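Local coordinates for protein putative glucarate dehydratase (Pseudomonas fluorescens, PDB 4IT1) that probably catalyses the magnesium-dependent dehydration of D-glucarate to 5-dehydro-4-deoxy-D-glucarate, as a member of the mandelate racemase/muconate lactonizing enzyme family, at residues 28-33 against 134-139. Residues are numbered along the deposited sequence; the frame is centred on the assembly and turned at random.
Sequences VTVTPI and SAFEVA
V28 and V30 have nearly the same rotamer (chi1 -175° and -168°) but touch F136 with different methyls: V28 with CG1, which is anti to its backbone N, and V30 with CG2, while its CG1 takes the anti place. F136 has CG roughly anti to its own carbonyl carbon (chi1 -65°), and the end of the ring comes nearer the strand than its CB direction suggests. The outer end of the ring does the touching. V30 brings CG2 to the ring edge, near the ring plane, with CG2 4.3 Å from F136 CZ. V28 CG1 approaches obliquely and lies 4.3 Å from F136 CE1. The two valines are two residues apart on the strand, and their methyls reach neighbouring atoms of the same ring. The contact is apolar and light, burying 77 Å² in all. The backbones stay well apart, with V28 CA and F136 CA separated by 9.8 Å. Side chains bridge this gap from both sides, the ring from the helix and the valine methyls from the strand. Strand 50-60 pairs with strand 25-36 and adds I56 against F136 and I58 against V28. Helix 74-87 also packs on the valines, through L87 on V28 and through Q80 and Q84 on V30. The contact lies away from the magnesium site. It joins the first strand of the three-stranded antiparallel sheet to helix 128-148, the sheet-on-helix packing of the N-terminal alpha+beta capping domain of the enolase superfamily.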
loop_
_atom_site.group_PDB
_atom_site.type_symbol
_atom_site.label_atom_id
_atom_site.label_comp_id
_atom_site.label_asym_id
_atom_site.label_seq_id
_atom_site.Cartn_x
_atom_site.Cartn_y
_atom_site.Cartn_z
ATOM N N VAL A 28 2.927 25.113 -13.487
ATOM C CA VAL A 28 2.323 24.883 -12.161
ATOM C C VAL A 28 1.703 26.171 -11.614
ATOM O O VAL A 28 2.342 27.222 -11.619
ATOM C CB VAL A 28 3.341 24.334 -11.134
ATOM C CG1 VAL A 28 2.645 24.005 -9.821
ATOM C CG2 VAL A 28 4.053 23.094 -11.664
ATOM N N THR A 29 0.466 26.084 -11.136
ATOM C CA THR A 29 -0.262 27.255 -10.655
ATOM C C THR A 29 -0.973 26.992 -9.322
ATOM O O THR A 29 -2.026 26.344 -9.272
ATOM C CB THR A 29 -1.265 27.780 -11.710
ATOM O OG1 THR A 29 -0.566 28.085 -12.922
ATOM C CG2 THR A 29 -1.979 29.037 -11.219
ATOM N N VAL A 30 -0.381 27.512 -8.250
ATOM C CA VAL A 30 -0.968 27.441 -6.919
ATOM C C VAL A 30 -1.753 28.725 -6.656
ATOM O O VAL A 30 -1.227 29.827 -6.803
ATOM C CB VAL A 30 0.112 27.234 -5.840
ATOM C CG1 VAL A 30 -0.533 26.878 -4.509
ATOM C CG2 VAL A 30 1.096 26.151 -6.269
ATOM N N THR A 31 -3.011 28.575 -6.261
ATOM C CA THR A 31 -3.928 29.700 -6.195
ATOM C C THR A 31 -4.757 29.672 -4.909
ATOM O O THR A 31 -5.634 28.825 -4.753
ATOM C CB THR A 31 -4.849 29.733 -7.442
ATOM O OG1 THR A 31 -4.045 29.803 -8.629
ATOM C CG2 THR A 31 -5.799 30.922 -7.402
ATOM N N PRO A 32 -4.466 30.595 -3.975
ATOM C CA PRO A 32 -5.232 30.706 -2.727
ATOM C C PRO A 32 -6.632 31.283 -2.919
ATOM O O PRO A 32 -6.825 32.157 -3.760
ATOM C CB PRO A 32 -4.380 31.646 -1.869
ATOM C CG PRO A 32 -3.474 32.351 -2.822
ATOM C CD PRO A 32 -3.233 31.403 -3.951
ATOM N N ILE A 33 -7.593 30.801 -2.129
ATOM C CA ILE A 33 -9.000 31.233 -2.227
ATOM C C ILE A 33 -9.716 31.269 -0.876
ATOM O O ILE A 33 -9.266 30.661 0.101
ATOM C CB ILE A 33 -9.841 30.325 -3.170
ATOM C CG1 ILE A 33 -9.815 28.866 -2.700
ATOM C CG2 ILE A 33 -9.382 30.439 -4.622
ATOM C CD1 ILE A 33 -11.152 28.172 -2.810
ATOM N N SER A 134 0.700 15.123 -0.748
ATOM C CA SER A 134 -0.692 14.860 -1.109
ATOM C C SER A 134 -1.285 15.912 -2.048
ATOM O O SER A 134 -2.053 15.575 -2.951
ATOM C CB SER A 134 -1.555 14.754 0.142
ATOM O OG SER A 134 -2.938 14.770 -0.181
ATOM N N ALA A 135 -0.939 17.179 -1.820
ATOM C CA ALA A 135 -1.472 18.289 -2.613
ATOM C C ALA A 135 -1.170 18.113 -4.107
ATOM O O ALA A 135 -2.062 18.249 -4.955
ATOM C CB ALA A 135 -0.926 19.614 -2.105
ATOM N N PHE A 136 0.085 17.781 -4.406
ATOM C CA PHE A 136 0.541 17.608 -5.774
ATOM C C PHE A 136 0.332 16.192 -6.323
ATOM O O PHE A 136 0.057 16.030 -7.516
ATOM C CB PHE A 136 2.000 18.046 -5.903
ATOM C CG PHE A 136 2.208 19.514 -5.648
ATOM C CD1 PHE A 136 1.539 20.470 -6.412
ATOM C CD2 PHE A 136 3.065 19.947 -4.643
ATOM C CE1 PHE A 136 1.723 21.826 -6.178
ATOM C CE2 PHE A 136 3.256 21.302 -4.406
ATOM C CZ PHE A 136 2.584 22.242 -5.175
ATOM N N GLU A 137 0.458 15.183 -5.456
ATOM C CA GLU A 137 0.227 13.782 -5.834
ATOM C C GLU A 137 -1.091 13.630 -6.591
ATOM O O GLU A 137 -1.121 13.033 -7.666
ATOM C CB GLU A 137 0.258 12.862 -4.599
ATOM C CG GLU A 137 0.330 11.366 -4.907
ATOM C CD GLU A 137 -0.931 10.588 -4.518
ATOM O OE1 GLU A 137 -2.007 11.191 -4.309
ATOM O OE2 GLU A 137 -0.848 9.347 -4.422
ATOM N N VAL A 138 -2.161 14.194 -6.033
ATOM C CA VAL A 138 -3.478 14.161 -6.658
ATOM C C VAL A 138 -3.422 14.745 -8.074
ATOM O O VAL A 138 -3.901 14.119 -9.019
ATOM C CB VAL A 138 -4.543 14.862 -5.780
ATOM C CG1 VAL A 138 -5.871 15.009 -6.512
ATOM C CG2 VAL A 138 -4.740 14.092 -4.480
ATOM N N ALA A 139 -2.807 15.916 -8.221
ATOM C CA ALA A 139 -2.693 16.569 -9.525
ATOM C C ALA A 139 -1.849 15.766 -10.510
ATOM O O ALA A 139 -2.200 15.668 -11.686
ATOM C CB ALA A 139 -2.147 17.977 -9.367
#